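Local atomic coordinates of transcription elongation factor SPT6 (PDB entry 3PJP), a protein that binds the phosphorylated C-terminal repeat domain of RNA polymerase II through its tandem SH2 domain and probably acts as a histone H3-H4 chaperone during transcription elongation. Residues A[103-108]-A[145-150]; A[172-177]-A[189-194]. All blocks are in the same frame, centred on the assembly; numbering follows the deposited sequence.

Contact 1 of 2, residues A[103-108]-A[145-150]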
# COMPACT_ATOMS: atom_id res chain seq x y z
N GLU A 103 -7.43 -2.91 -7.30
CA GLU A 103 -8.55 -1.96 -7.47
C GLU A 103 -8.03 -0.60 -7.91
O GLU A 103 -8.56 0.00 -8.85
CB GLU A 103 -9.37 -1.83 -6.18
CG GLU A 103 -10.68 -1.08 -6.35
CD GLU A 103 -11.47 -0.97 -5.06
OE1 GLU A 103 -11.42 -1.91 -4.24
OE2 GLU A 103 -12.15 0.07 -4.87
N LEU A 104 -7.00 -0.10 -7.23
CA LEU A 104 -6.45 1.20 -7.60
C LEU A 104 -5.73 1.22 -8.96
O LEU A 104 -5.98 2.11 -9.77
CB LEU A 104 -5.60 1.81 -6.47
CG LEU A 104 -5.14 3.28 -6.65
CD1 LEU A 104 -6.30 4.17 -7.05
CD2 LEU A 104 -4.48 3.81 -5.39
N THR A 105 -4.86 0.25 -9.23
CA THR A 105 -4.11 0.26 -10.49
C THR A 105 -5.00 -0.00 -11.71
O THR A 105 -4.63 0.34 -12.83
CB THR A 105 -2.90 -0.71 -10.49
OG1 THR A 105 -3.36 -2.07 -10.43
CG2 THR A 105 -1.99 -0.41 -9.30
N SER A 106 -6.16 -0.61 -11.49
CA SER A 106 -7.09 -0.90 -12.58
C SER A 106 -7.96 0.31 -12.89
O SER A 106 -8.71 0.31 -13.88
CB SER A 106 -7.98 -2.09 -12.23
OG SER A 106 -8.84 -1.79 -11.16
N ASN A 107 -7.87 1.34 -12.07
CA ASN A 107 -8.75 2.50 -12.23
C ASN A 107 -8.37 3.36 -13.43
O ASN A 107 -7.19 3.48 -13.77
CB ASN A 107 -8.77 3.35 -10.97
CG ASN A 107 -9.96 4.28 -10.93
OD1 ASN A 107 -9.86 5.44 -11.33
ND2 ASN A 107 -11.10 3.77 -10.49
N GLU A 108 -9.36 3.95 -14.08
CA GLU A 108 -9.09 4.75 -15.27
C GLU A 108 -8.20 5.95 -14.98
O GLU A 108 -7.57 6.50 -15.88
CB GLU A 108 -10.38 5.21 -15.96
CG GLU A 108 -11.31 6.02 -15.08
CD GLU A 108 -12.54 6.49 -15.83
OE1 GLU A 108 -12.53 6.44 -17.08
OE2 GLU A 108 -13.52 6.91 -15.17
N GLY A 145 4.12 0.75 -1.43
CA GLY A 145 2.83 0.74 -0.77
C GLY A 145 2.16 2.10 -0.75
O GLY A 145 1.02 2.20 -0.36
N TRP A 146 2.88 3.13 -1.19
CA TRP A 146 2.30 4.48 -1.29
C TRP A 146 1.95 4.77 -2.74
O TRP A 146 2.53 4.19 -3.66
CB TRP A 146 3.25 5.55 -0.76
CG TRP A 146 3.38 5.60 0.73
CD1 TRP A 146 4.23 4.86 1.50
CD2 TRP A 146 2.66 6.45 1.62
NE1 TRP A 146 4.07 5.19 2.83
CE2 TRP A 146 3.12 6.17 2.92
CE3 TRP A 146 1.67 7.42 1.44
CZ2 TRP A 146 2.61 6.82 4.04
CZ3 TRP A 146 1.16 8.05 2.56
CH2 TRP A 146 1.63 7.75 3.84
N PHE A 147 1.00 5.68 -2.91
CA PHE A 147 0.61 6.20 -4.20
C PHE A 147 0.73 7.72 -4.14
O PHE A 147 0.58 8.34 -3.06
CB PHE A 147 -0.85 5.86 -4.50
CG PHE A 147 -1.09 4.40 -4.74
CD1 PHE A 147 -1.12 3.90 -6.03
CD2 PHE A 147 -1.28 3.54 -3.68
CE1 PHE A 147 -1.34 2.55 -6.26
CE2 PHE A 147 -1.50 2.18 -3.90
CZ PHE A 147 -1.53 1.70 -5.20
N TYR A 148 1.00 8.33 -5.28
CA TYR A 148 0.83 9.77 -5.40
C TYR A 148 -0.59 10.09 -5.86
O TYR A 148 -1.19 9.32 -6.61
CB TYR A 148 1.80 10.39 -6.40
CG TYR A 148 3.25 10.14 -6.10
CD1 TYR A 148 3.86 10.70 -4.99
CD2 TYR A 148 4.01 9.34 -6.95
CE1 TYR A 148 5.21 10.47 -4.74
CE2 TYR A 148 5.34 9.10 -6.70
CZ TYR A 148 5.94 9.67 -5.60
OH TYR A 148 7.28 9.42 -5.38
N LEU A 149 -1.12 11.20 -5.37
CA LEU A 149 -2.35 11.79 -5.88
C LEU A 149 -1.96 13.17 -6.37
O LEU A 149 -1.69 14.06 -5.57
CB LEU A 149 -3.39 11.88 -4.77
CG LEU A 149 -4.66 12.72 -4.94
CD1 LEU A 149 -5.30 12.57 -6.31
CD2 LEU A 149 -5.65 12.34 -3.85
N ILE A 150 -1.90 13.34 -7.68
CA ILE A 150 -1.36 14.55 -8.30
C ILE A 150 -2.52 15.24 -9.02
O ILE A 150 -3.24 14.60 -9.79
CB ILE A 150 -0.24 14.23 -9.28
CG1 ILE A 150 0.76 13.25 -8.64
CG2 ILE A 150 0.46 15.51 -9.76
CD1 ILE A 150 1.91 12.85 -9.54
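Leu104 and Phe147 carry this contact, in which the C-terminal part of helix 86-105 meets strand 146-152, the third strand in the order across the second sheet of the tandem SH2 unit. Helix 86-105 follows the strands of the first sheet along the chain, so its far end, meeting the second sheet, joins the two SH2 halves. Along the strand, Gly145 and Phe147 pair through their backbones with Leu166 and Val164 of strand 159-166. Trp146 turns its side chain along that same strand, onto Asn163 and Lys165; Phe147 points toward the helix. Its CG stands anti to the carbonyl carbon (chi1 -69°), and its ring offers one face to Leu104, whose side chain comes from the opposing direction and whose backbone O accepts from Asn107 N at 3.1 Å as the chain turns. At the ring edge, Thr105 CG2 reaches Phe147 CE1 at 4.3 Å, while Thr105 OG1 is hydrogen-bonded to Arg30. Tyr148 packs on Ile161 of strand 159-166. Leu149 rests on Phe137, which Leu104 also touches, so strand 134-139 extends the apolar layer. Ile150 packs on Val118, Val119 and Ile122 of helix 115-128, on the other side of the sheet. The evidence for a CH-pi contact is at the Phe147 face: Leu104 CD2 sits 3.3 Å from the ring centroid, 6° off the ring normal, and 3.4 to 3.7 Å from all six ring carbons of Phe147.

Contact 2 of 2, residues A[172-177]-A[189-194]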
# COMPACT_ATOMS: atom_id res chain seq x y z
N PHE A 172 -5.47 5.18 2.72
CA PHE A 172 -5.38 6.26 3.69
C PHE A 172 -4.97 7.56 3.01
O PHE A 172 -3.94 7.64 2.36
CB PHE A 172 -4.42 5.93 4.83
CG PHE A 172 -4.37 6.99 5.89
CD1 PHE A 172 -5.29 7.00 6.93
CD2 PHE A 172 -3.41 7.99 5.84
CE1 PHE A 172 -5.25 7.99 7.90
CE2 PHE A 172 -3.36 8.99 6.81
CZ PHE A 172 -4.28 8.99 7.84
N LEU A 173 -5.84 8.55 3.13
CA LEU A 173 -5.57 9.90 2.64
C LEU A 173 -5.92 10.91 3.73
O LEU A 173 -7.11 11.12 4.04
CB LEU A 173 -6.37 10.18 1.37
CG LEU A 173 -6.25 11.61 0.83
CD1 LEU A 173 -4.79 11.91 0.48
CD2 LEU A 173 -7.15 11.82 -0.39
N VAL A 174 -4.88 11.51 4.31
CA VAL A 174 -4.99 12.59 5.30
C VAL A 174 -5.69 12.19 6.61
O VAL A 174 -5.09 12.26 7.68
CB VAL A 174 -5.66 13.84 4.70
CG1 VAL A 174 -5.78 14.94 5.75
CG2 VAL A 174 -4.86 14.33 3.50
N ASN A 175 -6.94 11.77 6.51
CA ASN A 175 -7.74 11.52 7.70
C ASN A 175 -8.29 10.11 7.82
O ASN A 175 -8.17 9.49 8.88
CB ASN A 175 -8.87 12.56 7.85
CG ASN A 175 -9.82 12.64 6.64
OD1 ASN A 175 -10.85 13.32 6.70
ND2 ASN A 175 -9.49 11.96 5.54
N TYR A 176 -8.87 9.61 6.74
CA TYR A 176 -9.57 8.34 6.78
C TYR A 176 -8.90 7.28 5.91
O TYR A 176 -8.18 7.60 4.97
CB TYR A 176 -11.00 8.49 6.28
CG TYR A 176 -11.84 9.53 7.00
CD1 TYR A 176 -11.62 9.84 8.34
CD2 TYR A 176 -12.87 10.16 6.34
CE1 TYR A 176 -12.42 10.79 8.99
CE2 TYR A 176 -13.66 11.11 6.97
CZ TYR A 176 -13.43 11.41 8.30
OH TYR A 176 -14.21 12.35 8.92
N ASN A 177 -9.19 6.03 6.24
CA ASN A 177 -8.83 4.89 5.44
C ASN A 177 -10.03 4.60 4.55
O ASN A 177 -10.95 3.88 4.96
CB ASN A 177 -8.57 3.71 6.38
CG ASN A 177 -7.68 2.69 5.76
OD1 ASN A 177 -7.97 2.18 4.69
ND2 ASN A 177 -6.56 2.40 6.42
N LYS A 189 -12.14 14.91 -3.10
CA LYS A 189 -12.89 16.08 -3.54
C LYS A 189 -13.41 16.90 -2.36
O LYS A 189 -13.45 18.13 -2.42
CB LYS A 189 -14.02 15.69 -4.50
CG LYS A 189 -13.51 15.12 -5.82
CD LYS A 189 -14.63 14.64 -6.72
CE LYS A 189 -14.08 13.99 -7.98
NZ LYS A 189 -15.15 13.46 -8.86
N THR A 190 -13.76 16.22 -1.27
CA THR A 190 -14.24 16.90 -0.07
C THR A 190 -13.10 17.69 0.60
O THR A 190 -13.28 18.82 1.06
CB THR A 190 -14.88 15.87 0.90
OG1 THR A 190 -16.09 15.37 0.31
CG2 THR A 190 -15.20 16.49 2.25
N LEU A 191 -11.91 17.09 0.60
CA LEU A 191 -10.73 17.70 1.18
C LEU A 191 -10.23 18.90 0.37
O LEU A 191 -9.39 19.66 0.85
CB LEU A 191 -9.61 16.66 1.33
CG LEU A 191 -9.89 15.63 2.42
CD1 LEU A 191 -8.93 14.45 2.31
CD2 LEU A 191 -9.81 16.27 3.81
N LEU A 192 -10.72 19.06 -0.86
CA LEU A 192 -10.37 20.25 -1.63
C LEU A 192 -11.19 21.48 -1.23
O LEU A 192 -10.84 22.59 -1.55
CB LEU A 192 -10.53 20.02 -3.13
CG LEU A 192 -9.60 18.97 -3.74
CD1 LEU A 192 -9.88 18.82 -5.22
CD2 LEU A 192 -8.15 19.34 -3.49
N LYS A 193 -12.29 21.25 -0.52
CA LYS A 193 -13.17 22.33 -0.11
C LYS A 193 -12.72 22.85 1.24
O LYS A 193 -12.11 22.13 2.03
CB LYS A 193 -14.60 21.81 0.02
CG LYS A 193 -15.25 21.34 -1.27
CD LYS A 193 -16.65 20.82 -0.96
CE LYS A 193 -17.47 20.59 -2.21
NZ LYS A 193 -18.93 20.50 -1.89
N SER A 194 -13.01 24.12 1.53
CA SER A 194 -12.78 24.63 2.87
C SER A 194 -13.64 23.83 3.85
O SER A 194 -14.72 23.37 3.50
CB SER A 194 -13.13 26.12 2.97
OG SER A 194 -14.49 26.35 2.65
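Leu191 CD1 is the single methyl on which Leu173, Val174 and Asn175 converge. It lies 4.1 Å from Val174 CB and 4.2 Å from Leu173 CD2, both apolar contacts, and the amide nitrogen Asn175 ND2 is also 4.1 Å from Leu191 CD1. The Leu173 and Leu191 side chains lie alongside one another, running in opposite senses, and meet by their methyls; no hydrogen bond spans the two segments. What holds the three residues together is the tight turn they form. Val174, with phi 63° and psi -60°, is the central residue of a classic gamma turn, closed by Asn175 N to Leu173 O at 2.6 Å. The same carbonyl accepts a second bond, from Asn175 ND2 at 2.9 Å, with an N-H...O angle of only 133° and Leu173 O tilted from the amide plane. Asn175 CG lies between its backbone N and carbonyl carbon, which folds the amide back over the turn. The turn links strands 171-173 and 176-178, the outermost hairpin of the sheet in the second SH2 half, and Leu173 N to Tyr176 O at 3.1 Å closes its base. Helix 181-191 packs against this hairpin, with Leu191 near its C-terminal end. Asn175 OD1 stands 3.5 Å above the plane of the Tyr176 ring, over its centre. Farther out, Tyr178 OH is hydrogen-bonded to Asn175 ND2, and the Tyr178 side chain touches both Leu173 and Leu191. Leu173 continues inward onto Leu184 and Phe188 of the helix and Val164 of the neighbouring strand, while Leu191 also rests on Trp162.

Both contacts reach the same sheet, each through a helix near its C-terminal end. In contact 1 that helix, 86-105, arrives from the first SH2 half and meets a strand well inside the sheet; in contact 2 helix 181-191 belongs to the second half and meets the edge hairpin. Their centres are about 15 Å apart, and they touch where Leu149 CD2 lies 3.8 Å from Leu173 CD2. Contact 1 is buried, its centre about 9 Å from the centre of the chain, and depends on an aromatic face; contact 2, its centre about 17 Å from it, is only partly buried and sets aliphatic packing beside a turn whose Leu173 carbonyl is gripped twice by Asn175. Glu103 adds a further tie, bonding Val181 at the start of helix 181-191.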